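Local coordinates for protein NRD1 (PDB 3CLJ), which binds the phosphorylated C-terminal domain of RNA polymerase II as part of the Nrd1-Nab3-Sen1 transcription termination complex, at residues A[41-46]-A[95-100]; A[57-62]-A[117-122]; A[100-105]-A[139-144]; A[125-128]-A[132-135]. One frame throughout, in Å; residues are numbered along the deposited sequence.

How the interactions relate
From the N terminus, interaction 1 closes the first long loop, bringing helix 39-52 against helix 90-111. Interaction 2 opens inside that loop, at the start of helix 58-77, and closes beyond it on helix 114-130, so the two cross. Interaction 3 begins at Val100, where interaction 1 ends, and reaches residues 139-144 ahead of the last helix; it follows interaction 1 in series and crosses interaction 2. Interaction 4 is a short return of the chain at the end of helix 114-130, lying wholly within the span of interaction 3. Phe133 of interaction 4 packs on Leu97 of interaction 1, and Leu105 of interaction 3 touches Leu62, Ile120 and Trp127.

Interaction 1 of 4, residues A[41-46]-A[95-100]; sequences KIISLI and NTLGEV
Within the all-helical CID domain, Ile43 of helix 39-52 packs on Thr96 and Leu97 of helix 90-111, two helices that run side by side in the same direction. The short segments cross at -22° with their axes 10.3 Å apart, and Ile43 and Leu97 form the nearest pair of the backbone. Ile43 divides its branches between two partners. Its CG1 stands beside the backbone N (chi1 -67°), which sends the CG1-CD1 arm to Leu97 and turns CG2 toward Thr96. CD1 of Ile43 meets CD1 of Leu97 at 3.8 Å, the two side chains crossing at about a right angle, while CG2 of Ile43 presses on CG2 of Thr96 at 3.5 Å, closer than usual methyl contact. Thr96 turns its methyl to the isoleucine and gives its hydroxyl to its own helix, where OG1 bonds to the carbonyl of His92. CD1 of Ile46 comes to 4.4 Å from CD2 of Leu97, and both residues also lean on Ile65 of helix 58-77. Cut back to an alanine, Ile43 would lose both branches, and the methyl groups of Thr96 and Leu97 would probably face a gap between the helices. No hydrogen bond or salt bridge spans the pair, so the attachment rests on shape fit and on hiding 166 Å² of mostly hydrocarbon surface.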
loop_
_atom_site.group_PDB
_atom_site.type_symbol
_atom_site.label_atom_id
_atom_site.label_comp_id
_atom_site.label_asym_id
_atom_site.label_seq_id
_atom_site.Cartn_x
_atom_site.Cartn_y
_atom_site.Cartn_z
ATOM N N LYS A 41 -13.891 0.297 -2.551
ATOM C CA LYS A 41 -13.513 -0.822 -3.401
ATOM C C LYS A 41 -12.121 -0.689 -4.087
ATOM O O LYS A 41 -11.586 -1.691 -4.584
ATOM C CB LYS A 41 -14.666 -1.233 -4.358
ATOM C CG LYS A 41 -14.934 -0.351 -5.561
ATOM C CD LYS A 41 -16.165 -0.898 -6.345
ATOM C CE LYS A 41 -16.553 0.086 -7.488
ATOM N NZ LYS A 41 -17.737 -0.246 -8.390
ATOM N N ILE A 42 -11.562 0.526 -4.127
ATOM C CA ILE A 42 -10.166 0.734 -4.541
ATOM C C ILE A 42 -9.241 0.150 -3.454
ATOM O O ILE A 42 -8.274 -0.586 -3.765
ATOM C CB ILE A 42 -9.840 2.245 -4.773
ATOM C CG1 ILE A 42 -10.550 2.766 -6.070
ATOM C CG2 ILE A 42 -8.276 2.509 -4.678
ATOM C CD1 ILE A 42 -10.950 4.264 -6.050
ATOM N N ILE A 43 -9.575 0.451 -2.206
ATOM C CA ILE A 43 -8.783 0.088 -1.035
ATOM C C ILE A 43 -8.807 -1.444 -0.802
ATOM O O ILE A 43 -7.731 -2.055 -0.643
ATOM C CB ILE A 43 -9.205 0.959 0.215
ATOM C CG1 ILE A 43 -8.825 2.458 -0.015
ATOM C CG2 ILE A 43 -8.645 0.395 1.554
ATOM C CD1 ILE A 43 -7.328 2.749 0.061
ATOM N N SER A 44 -9.993 -2.042 -0.850
ATOM C CA SER A 44 -10.134 -3.512 -0.720
ATOM C C SER A 44 -9.327 -4.232 -1.804
ATOM O O SER A 44 -8.536 -5.146 -1.502
ATOM C CB SER A 44 -11.612 -3.975 -0.643
ATOM O OG SER A 44 -12.204 -4.083 -1.928
ATOM N N LEU A 45 -9.415 -3.755 -3.040
ATOM C CA LEU A 45 -8.613 -4.356 -4.094
ATOM C C LEU A 45 -7.098 -4.300 -3.901
ATOM O O LEU A 45 -6.419 -5.309 -4.125
ATOM C CB LEU A 45 -9.041 -3.906 -5.496
ATOM C CG LEU A 45 -8.358 -4.611 -6.693
ATOM C CD1 LEU A 45 -8.554 -6.173 -6.680
ATOM C CD2 LEU A 45 -8.845 -4.026 -8.072
ATOM N N ILE A 46 -6.562 -3.147 -3.473
ATOM C CA ILE A 46 -5.125 -3.008 -3.318
ATOM C C ILE A 46 -4.632 -3.772 -2.087
ATOM O O ILE A 46 -3.517 -4.249 -2.075
ATOM C CB ILE A 46 -4.622 -1.505 -3.410
ATOM C CG1 ILE A 46 -4.918 -0.682 -2.136
ATOM C CG2 ILE A 46 -5.119 -0.848 -4.751
ATOM C CD1 ILE A 46 -4.350 0.768 -2.137
ATOM N N ASN A 95 -7.904 4.686 7.287
ATOM C CA ASN A 95 -8.264 3.886 8.449
ATOM C C ASN A 95 -8.322 2.431 8.116
ATOM O O ASN A 95 -7.778 1.641 8.857
ATOM C CB ASN A 95 -9.584 4.371 9.094
ATOM C CG ASN A 95 -9.354 5.528 10.043
ATOM O OD1 ASN A 95 -8.223 5.702 10.549
ATOM N ND2 ASN A 95 -10.406 6.353 10.284
ATOM N N THR A 96 -8.907 2.105 6.961
ATOM C CA THR A 96 -8.990 0.722 6.451
ATOM C C THR A 96 -7.600 0.103 6.236
ATOM O O THR A 96 -7.357 -1.026 6.636
ATOM C CB THR A 96 -9.803 0.670 5.143
ATOM O OG1 THR A 96 -11.101 1.201 5.402
ATOM C CG2 THR A 96 -9.972 -0.761 4.578
ATOM N N LEU A 97 -6.717 0.860 5.594
ATOM C CA LEU A 97 -5.377 0.442 5.348
ATOM C C LEU A 97 -4.665 0.243 6.667
ATOM O O LEU A 97 -4.037 -0.802 6.861
ATOM C CB LEU A 97 -4.627 1.452 4.483
ATOM C CG LEU A 97 -4.991 1.570 3.014
ATOM C CD1 LEU A 97 -4.404 2.870 2.411
ATOM C CD2 LEU A 97 -4.550 0.297 2.238
ATOM N N GLY A 98 -4.735 1.248 7.547
ATOM C CA GLY A 98 -4.148 1.125 8.879
ATOM C C GLY A 98 -4.619 -0.121 9.643
ATOM O O GLY A 98 -3.798 -0.747 10.370
ATOM N N GLU A 99 -5.904 -0.504 9.516
ATOM C CA GLU A 99 -6.356 -1.716 10.207
ATOM C C GLU A 99 -5.742 -3.045 9.700
ATOM O O GLU A 99 -5.712 -4.004 10.435
ATOM C CB GLU A 99 -7.887 -1.766 10.357
ATOM C CG GLU A 99 -8.478 -0.668 11.296
ATOM C CD GLU A 99 -7.820 -0.615 12.688
ATOM O OE1 GLU A 99 -8.047 -1.544 13.502
ATOM O OE2 GLU A 99 -7.064 0.357 12.961
ATOM N N VAL A 100 -5.214 -3.093 8.472
ATOM C CA VAL A 100 -4.567 -4.307 7.943
ATOM C C VAL A 100 -3.066 -4.187 7.679
ATOM O O VAL A 100 -2.449 -5.185 7.324
ATOM C CB VAL A 100 -5.218 -4.837 6.613
ATOM C CG1 VAL A 100 -6.720 -5.247 6.873
ATOM C CG2 VAL A 100 -5.021 -3.803 5.513
#

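Interaction 2 of 4, residues A[57-62]-A[117-122]; sequences HKLGSL and KEKIRM
Lys119 lays its hydrocarbon chain across the tip of Leu59, and its atoms can be followed outward one by one. CB of Lys119 is equally far, 3.8 Å, from CD1 and CD2 of Leu59. Beyond CG the chain runs extended, crossing the leucine at about a right angle, and brings CD of Lys119 to 3.6 Å from CD2 of Leu59. At the end NZ turns off to a salt bridge with Asp115 and a bond to a glycerol, probably from the crystallisation liquor. Leu59 is aimed here because its CG stands opposite the backbone N (chi1 178°), and its CD1 also reaches CG1 of Ile120 at 3.9 Å. The same CG1 of Ile120 lies 3.9 Å from CD1 of Leu62. With an alanine in place of Leu59, the aliphatic part of Lys119 would probably lose its support, and CG1 of Ile120 would keep Leu62 but lose its contact with the CD1 methyl. The two segments run nearly parallel, 14° apart with axes 10.2 Å from each other, and helix 90-111 adds to the packing: Ala108 touches Leu62, Ile109 touches Ile120, and Asp107 pairs with Lys58.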
loop_
_atom_site.group_PDB
_atom_site.type_symbol
_atom_site.label_atom_id
_atom_site.label_comp_id
_atom_site.label_asym_id
_atom_site.label_seq_id
_atom_site.Cartn_x
_atom_site.Cartn_y
_atom_site.Cartn_z
ATOM N N HIS A 57 6.647 -9.872 -5.685
ATOM C CA HIS A 57 5.732 -8.794 -5.952
ATOM C C HIS A 57 5.196 -8.056 -4.691
ATOM O O HIS A 57 4.543 -7.007 -4.802
ATOM C CB HIS A 57 4.568 -9.295 -6.855
ATOM C CG HIS A 57 4.952 -9.524 -8.296
ATOM N ND1 HIS A 57 6.159 -10.055 -8.683
ATOM C CD2 HIS A 57 4.272 -9.285 -9.447
ATOM C CE1 HIS A 57 6.207 -10.159 -9.999
ATOM N NE2 HIS A 57 5.071 -9.691 -10.489
ATOM N N LYS A 58 5.483 -8.562 -3.496
ATOM C CA LYS A 58 4.979 -7.920 -2.275
ATOM C C LYS A 58 5.494 -6.492 -2.055
ATOM O O LYS A 58 4.732 -5.636 -1.615
ATOM C CB LYS A 58 5.302 -8.773 -1.049
ATOM C CG LYS A 58 4.719 -10.172 -1.084
ATOM C CD LYS A 58 3.307 -10.188 -0.510
ATOM C CE LYS A 58 2.645 -11.548 -0.803
ATOM N NZ LYS A 58 1.398 -11.702 0.015
ATOM N N LEU A 59 6.766 -6.243 -2.364
ATOM C CA LEU A 59 7.319 -4.912 -2.299
ATOM C C LEU A 59 6.485 -3.943 -3.157
ATOM O O LEU A 59 5.982 -2.921 -2.642
ATOM C CB LEU A 59 8.773 -4.936 -2.768
ATOM C CG LEU A 59 9.507 -3.569 -2.808
ATOM C CD1 LEU A 59 9.450 -2.858 -1.401
ATOM C CD2 LEU A 59 10.930 -3.688 -3.354
ATOM N N GLY A 60 6.286 -4.283 -4.432
ATOM C CA GLY A 60 5.403 -3.496 -5.337
ATOM C C GLY A 60 4.039 -3.192 -4.751
ATOM O O GLY A 60 3.529 -2.076 -4.877
ATOM N N SER A 61 3.441 -4.192 -4.111
ATOM C CA SER A 61 2.140 -4.032 -3.473
ATOM C C SER A 61 2.152 -3.002 -2.328
ATOM O O SER A 61 1.177 -2.258 -2.137
ATOM C CB SER A 61 1.595 -5.373 -2.997
ATOM O OG SER A 61 2.154 -5.714 -1.691
ATOM N N LEU A 62 3.262 -2.923 -1.601
ATOM C CA LEU A 62 3.412 -1.883 -0.560
ATOM C C LEU A 62 3.715 -0.484 -1.157
ATOM O O LEU A 62 3.338 0.559 -0.569
ATOM C CB LEU A 62 4.493 -2.307 0.470
ATOM C CG LEU A 62 4.119 -3.534 1.327
ATOM C CD1 LEU A 62 5.353 -4.010 2.154
ATOM C CD2 LEU A 62 2.891 -3.381 2.216
ATOM N N LYS A 117 13.342 -6.838 1.660
ATOM C CA LYS A 117 13.176 -6.557 3.109
ATOM C C LYS A 117 13.721 -5.181 3.438
ATOM O O LYS A 117 13.101 -4.428 4.200
ATOM C CB LYS A 117 13.911 -7.580 3.959
ATOM C CG LYS A 117 13.213 -8.926 4.080
ATOM C CD LYS A 117 13.660 -9.632 5.353
ATOM C CE LYS A 117 14.055 -11.117 5.148
ATOM N NZ LYS A 117 12.965 -11.925 4.503
ATOM N N GLU A 118 14.876 -4.846 2.842
ATOM C CA GLU A 118 15.543 -3.572 3.173
ATOM C C GLU A 118 14.842 -2.361 2.611
ATOM O O GLU A 118 14.844 -1.299 3.214
ATOM C CB GLU A 118 17.094 -3.584 3.133
ATOM C CG GLU A 118 17.741 -4.455 4.305
ATOM C CD GLU A 118 17.451 -4.008 5.799
ATOM O OE1 GLU A 118 18.134 -3.052 6.251
ATOM O OE2 GLU A 118 16.605 -4.641 6.531
ATOM N N LYS A 119 14.214 -2.558 1.441
ATOM C CA LYS A 119 13.363 -1.567 0.803
ATOM C C LYS A 119 12.056 -1.390 1.589
ATOM O O LYS A 119 11.527 -0.265 1.673
ATOM C CB LYS A 119 13.086 -1.957 -0.676
ATOM C CG LYS A 119 14.325 -1.706 -1.568
ATOM C CD LYS A 119 14.289 -2.485 -2.896
ATOM C CE LYS A 119 15.579 -2.210 -3.807
ATOM N NZ LYS A 119 15.787 -3.351 -4.801
ATOM N N ILE A 120 11.521 -2.477 2.138
ATOM C CA ILE A 120 10.355 -2.323 3.044
ATOM C C ILE A 120 10.729 -1.495 4.299
ATOM O O ILE A 120 10.034 -0.554 4.661
ATOM C CB ILE A 120 9.723 -3.692 3.438
ATOM C CG1 ILE A 120 9.183 -4.423 2.187
ATOM C CG2 ILE A 120 8.651 -3.501 4.624
ATOM C CD1 ILE A 120 8.829 -5.873 2.379
ATOM N N ARG A 121 11.848 -1.825 4.933
ATOM C CA ARG A 121 12.379 -1.025 6.052
ATOM C C ARG A 121 12.443 0.482 5.738
ATOM O O ARG A 121 11.964 1.287 6.539
ATOM C CB ARG A 121 13.721 -1.622 6.479
ATOM C CG ARG A 121 14.092 -1.465 7.960
ATOM C CD ARG A 121 14.558 -0.051 8.341
ATOM N NE ARG A 121 15.739 -0.043 9.200
ATOM C CZ ARG A 121 16.095 -1.003 10.055
ATOM N NH1 ARG A 121 15.362 -2.084 10.219
ATOM N NH2 ARG A 121 17.210 -0.883 10.747
ATOM N N MET A 122 12.971 0.876 4.565
ATOM C CA MET A 122 13.004 2.312 4.217
ATOM C C MET A 122 11.672 2.926 4.019
ATOM O O MET A 122 11.410 4.062 4.420
ATOM C CB MET A 122 13.817 2.624 2.947
ATOM C CG MET A 122 13.743 4.178 2.610
ATOM S SD MET A 122 14.606 5.291 3.794
ATOM C CE MET A 122 13.289 6.419 4.217
#

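Interaction 3 of 4, residues A[100-105]-A[139-144]; sequences VIQELL and NAIRSK
Leu105 and Ile141 are the backbone neighbours here, their CA atoms 7.5 Å apart, where helix 90-111, kinked where the N atoms of Gln102 and Glu103 have no bond to the preceding turn, faces a type I beta turn from Ala140 to Ser143. Ile141, second residue of that turn, carries the contact from the loop side and spreads two branches over one turn of the helix. With CG1 of Ile141 beside the backbone N (chi1 -68°), the longer arm carries CD1 of Ile141 over the start of the Gln102 side chain, 3.6 Å from CG of Gln102 and 3.8 Å from its CB. The two chains cross at about a right angle. The glutamine is extended beyond CG, and NE2 of Gln102 passes 4.0 Å from CD1 of Ile141. The shorter branch, CG2 of Ile141, rests 3.9 Å from CB of Leu105, whose isopropyl end reaches Leu62, Ile120 and Leu124.

The turn that presents Ile141 is fixed from within. The carbonyl O of Ala140 accepts two bonds from Ser143, one from the backbone N and a shorter one from the hydroxyl, OG of Ser143 lying 2.7 Å from that O and in the carbonyl plane. Ser143 is also the N-cap residue of helix 144-149. Nearby, Arg142 forms a salt bridge to Asp125 of helix 114-130. The cross-contact itself is apolar, with 138 Å² buried and no hydrogen bond across it, so directional bonding shapes the turn while hydrophobic burial of one isoleucine seats it on the helix.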
loop_
_atom_site.group_PDB
_atom_site.type_symbol
_atom_site.label_atom_id
_atom_site.label_comp_id
_atom_site.label_asym_id
_atom_site.label_seq_id
_atom_site.Cartn_x
_atom_site.Cartn_y
_atom_site.Cartn_z
ATOM N N VAL A 100 -5.214 -3.093 8.472
ATOM C CA VAL A 100 -4.567 -4.307 7.943
ATOM C C VAL A 100 -3.066 -4.187 7.679
ATOM O O VAL A 100 -2.449 -5.185 7.324
ATOM C CB VAL A 100 -5.218 -4.837 6.613
ATOM C CG1 VAL A 100 -6.720 -5.247 6.873
ATOM C CG2 VAL A 100 -5.021 -3.803 5.513
ATOM N N ILE A 101 -2.485 -2.987 7.838
ATOM C CA ILE A 101 -1.095 -2.781 7.471
ATOM C C ILE A 101 -0.068 -3.715 8.196
ATOM O O ILE A 101 0.948 -4.088 7.610
ATOM C CB ILE A 101 -0.656 -1.274 7.545
ATOM C CG1 ILE A 101 0.498 -1.025 6.596
ATOM C CG2 ILE A 101 -0.334 -0.793 8.994
ATOM C CD1 ILE A 101 0.250 -1.434 5.155
ATOM N N GLN A 102 -0.303 -4.044 9.473
ATOM C CA GLN A 102 0.609 -4.954 10.128
ATOM C C GLN A 102 0.570 -6.367 9.538
ATOM O O GLN A 102 1.639 -6.985 9.366
ATOM C CB GLN A 102 0.283 -4.994 11.592
ATOM C CG GLN A 102 0.591 -3.670 12.222
ATOM C CD GLN A 102 0.159 -3.615 13.659
ATOM O OE1 GLN A 102 -0.789 -2.914 13.997
ATOM N NE2 GLN A 102 0.811 -4.406 14.503
ATOM N N GLU A 103 -0.640 -6.865 9.230
ATOM C CA GLU A 103 -0.822 -8.137 8.494
ATOM C C GLU A 103 -0.043 -8.119 7.166
ATOM O O GLU A 103 0.717 -9.059 6.818
ATOM C CB GLU A 103 -2.313 -8.394 8.202
ATOM C CG GLU A 103 -2.592 -9.535 7.222
ATOM C CD GLU A 103 -3.961 -9.441 6.557
ATOM O OE1 GLU A 103 -4.884 -8.779 7.136
ATOM O OE2 GLU A 103 -4.089 -10.042 5.455
ATOM N N LEU A 104 -0.259 -7.040 6.415
ATOM C CA LEU A 104 0.327 -6.957 5.098
ATOM C C LEU A 104 1.840 -6.825 5.188
ATOM O O LEU A 104 2.535 -7.403 4.379
ATOM C CB LEU A 104 -0.249 -5.759 4.298
ATOM C CG LEU A 104 -1.747 -5.762 4.029
ATOM C CD1 LEU A 104 -2.063 -4.533 3.107
ATOM C CD2 LEU A 104 -2.277 -7.083 3.446
ATOM N N LEU A 105 2.334 -5.984 6.089
ATOM C CA LEU A 105 3.800 -5.863 6.284
ATOM C C LEU A 105 4.486 -7.138 6.733
ATOM O O LEU A 105 5.529 -7.490 6.186
ATOM C CB LEU A 105 4.117 -4.784 7.346
ATOM C CG LEU A 105 3.939 -3.348 6.821
ATOM C CD1 LEU A 105 3.712 -2.342 8.032
ATOM C CD2 LEU A 105 5.114 -2.930 5.895
ATOM N N ASN A 139 7.372 -0.136 14.865
ATOM C CA ASN A 139 8.788 -0.156 15.124
ATOM C C ASN A 139 9.383 -1.579 15.377
ATOM O O ASN A 139 10.577 -1.784 15.161
ATOM C CB ASN A 139 9.099 0.821 16.247
ATOM C CG ASN A 139 10.591 0.922 16.589
ATOM O OD1 ASN A 139 10.998 0.629 17.724
ATOM N ND2 ASN A 139 11.386 1.406 15.652
ATOM N N ALA A 140 8.579 -2.496 15.886
ATOM C CA ALA A 140 8.990 -3.895 16.095
ATOM C C ALA A 140 9.015 -4.636 14.728
ATOM O O ALA A 140 10.003 -5.283 14.419
ATOM C CB ALA A 140 8.084 -4.601 17.102
ATOM N N ILE A 141 7.990 -4.422 13.899
ATOM C CA ILE A 141 7.914 -4.955 12.546
ATOM C C ILE A 141 9.103 -4.475 11.709
ATOM O O ILE A 141 9.676 -5.235 10.942
ATOM C CB ILE A 141 6.568 -4.597 11.883
ATOM C CG1 ILE A 141 5.439 -5.339 12.568
ATOM C CG2 ILE A 141 6.572 -4.878 10.369
ATOM C CD1 ILE A 141 4.039 -4.750 12.221
ATOM N N ARG A 142 9.498 -3.222 11.922
ATOM C CA ARG A 142 10.628 -2.649 11.259
ATOM C C ARG A 142 11.972 -3.352 11.570
ATOM O O ARG A 142 12.898 -3.315 10.767
ATOM C CB ARG A 142 10.689 -1.153 11.618
ATOM C CG ARG A 142 11.628 -0.313 10.784
ATOM C CD ARG A 142 12.498 0.481 11.690
ATOM N NE ARG A 142 13.399 1.391 10.970
ATOM C CZ ARG A 142 14.474 1.991 11.502
ATOM N NH1 ARG A 142 14.816 1.790 12.775
ATOM N NH2 ARG A 142 15.225 2.811 10.759
ATOM N N SER A 143 12.122 -3.989 12.724
ATOM C CA SER A 143 13.457 -4.562 13.050
ATOM C C SER A 143 13.857 -5.785 12.168
ATOM O O SER A 143 12.984 -6.560 11.709
ATOM C CB SER A 143 13.592 -4.843 14.543
ATOM O OG SER A 143 12.641 -5.790 14.923
ATOM N N LYS A 144 15.161 -5.862 11.868
ATOM C CA LYS A 144 15.847 -6.970 11.119
ATOM C C LYS A 144 15.699 -8.332 11.827
ATOM O O LYS A 144 15.752 -9.413 11.191
ATOM C CB LYS A 144 17.371 -6.711 10.966
ATOM C CG LYS A 144 17.754 -5.835 9.809
ATOM C CD LYS A 144 19.292 -5.798 9.670
ATOM C CE LYS A 144 19.690 -5.559 8.190
ATOM N NZ LYS A 144 21.165 -5.540 7.896
#

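Interaction 4 of 4, residues A[125-128]-A[132-135]; sequences DIWD and LFQK
Trp127 takes Phe133 and Leu132 on the same face of its indole. Phe133 arrives edge-on: its ring plane stands at 82° to that of the indole, the centroids of the two six-membered rings are 5.1 Å apart, and CD1 of Phe133 comes to 3.7 Å from CE3 of Trp127. This is a T-shaped (edge-to-face) pair with the phenylalanine as the edge. Leu132 covers the other end of the indole, its CD2 lying 4.0 Å from the centroid of the five-membered ring of Trp127 and close to the ring normal, a CH-pi contact. The leucine reaches there with CG opposite the backbone N (chi1 -169°), and its CG also sits 3.5 Å above the centre of the Phe133 ring, so the three side chains interlock. Where the backbone comes round, a weak hydrogen bond runs from N of Leu132 to O of Trp127 at 3.1 Å, and Phe133 has a left-handed backbone conformation (phi 72°).

Farther out, Asp66 of helix 58-77 accepts a hydrogen bond from the indole NE1, which satisfies this buried N-H. Ile101 touches both aromatic rings, while Leu105 packs on Trp127 and Leu97 on Phe133. The 6→1 backbone bond, weak here, with Leu132 packed back on Trp127, is consistent with a Schellman-type C-cap at the end of helix 114-130 in the all-helical CID fold.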
loop_
_atom_site.group_PDB
_atom_site.type_symbol
_atom_site.label_atom_id
_atom_site.label_comp_id
_atom_site.label_asym_id
_atom_site.label_seq_id
_atom_site.Cartn_x
_atom_site.Cartn_y
_atom_site.Cartn_z
ATOM N N ASP A 125 10.310 3.761 7.185
ATOM C CA ASP A 125 10.906 5.013 7.678
ATOM C C ASP A 125 10.225 6.253 7.112
ATOM O O ASP A 125 9.964 7.231 7.826
ATOM C CB ASP A 125 12.415 5.028 7.410
ATOM C CG ASP A 125 13.172 4.078 8.339
ATOM O OD1 ASP A 125 12.566 3.635 9.349
ATOM O OD2 ASP A 125 14.370 3.774 8.077
ATOM N N ILE A 126 9.914 6.199 5.825
ATOM C CA ILE A 126 9.085 7.216 5.158
ATOM C C ILE A 126 7.672 7.268 5.768
ATOM O O ILE A 126 7.178 8.354 6.064
ATOM C CB ILE A 126 9.074 6.943 3.620
ATOM C CG1 ILE A 126 10.428 7.353 2.998
ATOM C CG2 ILE A 126 7.882 7.589 2.895
ATOM C CD1 ILE A 126 10.727 6.440 1.853
ATOM N N TRP A 127 7.036 6.125 6.012
ATOM C CA TRP A 127 5.715 6.146 6.679
ATOM C C TRP A 127 5.779 6.823 8.049
ATOM O O TRP A 127 4.914 7.629 8.419
ATOM C CB TRP A 127 5.178 4.709 6.789
ATOM C CG TRP A 127 4.814 4.171 5.417
ATOM C CD1 TRP A 127 4.880 4.885 4.211
ATOM C CD2 TRP A 127 4.334 2.865 5.069
ATOM N NE1 TRP A 127 4.452 4.117 3.180
ATOM C CE2 TRP A 127 4.088 2.876 3.657
ATOM C CE3 TRP A 127 4.027 1.709 5.800
ATOM C CZ2 TRP A 127 3.560 1.791 2.986
ATOM C CZ3 TRP A 127 3.533 0.619 5.118
ATOM C CH2 TRP A 127 3.305 0.660 3.721
ATOM N N ASP A 128 6.807 6.461 8.810
ATOM C CA ASP A 128 7.088 7.044 10.123
ATOM C C ASP A 128 7.266 8.563 9.995
ATOM O O ASP A 128 6.628 9.340 10.699
ATOM C CB ASP A 128 8.364 6.390 10.698
ATOM C CG ASP A 128 8.683 6.837 12.114
ATOM O OD1 ASP A 128 8.021 6.369 13.081
ATOM O OD2 ASP A 128 9.601 7.646 12.268
ATOM N N LEU A 132 1.926 8.460 8.194
ATOM C CA LEU A 132 1.058 7.422 7.625
ATOM C C LEU A 132 1.079 6.186 8.580
ATOM O O LEU A 132 2.152 5.616 8.859
ATOM C CB LEU A 132 1.437 7.022 6.168
ATOM C CG LEU A 132 0.395 6.130 5.434
ATOM C CD1 LEU A 132 -0.969 6.883 5.251
ATOM C CD2 LEU A 132 0.944 5.600 4.125
ATOM N N PHE A 133 -0.089 5.846 9.098
ATOM C CA PHE A 133 -0.259 4.728 10.035
ATOM C C PHE A 133 0.337 5.044 11.422
ATOM O O PHE A 133 0.878 4.161 12.093
ATOM C CB PHE A 133 0.252 3.379 9.457
ATOM C CG PHE A 133 -0.161 3.118 8.013
ATOM C CD1 PHE A 133 0.769 2.783 7.047
ATOM C CD2 PHE A 133 -1.493 3.273 7.616
ATOM C CE1 PHE A 133 0.368 2.516 5.695
ATOM C CE2 PHE A 133 -1.876 3.036 6.288
ATOM C CZ PHE A 133 -0.959 2.663 5.341
ATOM N N GLN A 134 0.210 6.290 11.854
ATOM C CA GLN A 134 0.768 6.720 13.127
ATOM C C GLN A 134 0.132 6.058 14.367
ATOM O O GLN A 134 0.733 6.043 15.445
ATOM C CB GLN A 134 0.792 8.260 13.231
ATOM C CG GLN A 134 -0.549 9.018 13.146
ATOM C CD GLN A 134 -1.462 8.940 14.369
ATOM O OE1 GLN A 134 -1.031 9.016 15.540
ATOM N NE2 GLN A 134 -2.763 8.829 14.095
ATOM N N LYS A 135 -1.088 5.525 14.218
ATOM C CA LYS A 135 -1.799 4.920 15.330
ATOM C C LYS A 135 -1.217 3.518 15.620
ATOM O O LYS A 135 -1.384 2.978 16.720
ATOM C CB LYS A 135 -3.283 4.692 14.994
ATOM C CG LYS A 135 -4.179 5.897 15.035
ATOM C CD LYS A 135 -5.613 5.443 14.777
ATOM C CE LYS A 135 -6.570 6.634 14.738
ATOM N NZ LYS A 135 -7.951 6.225 15.159
#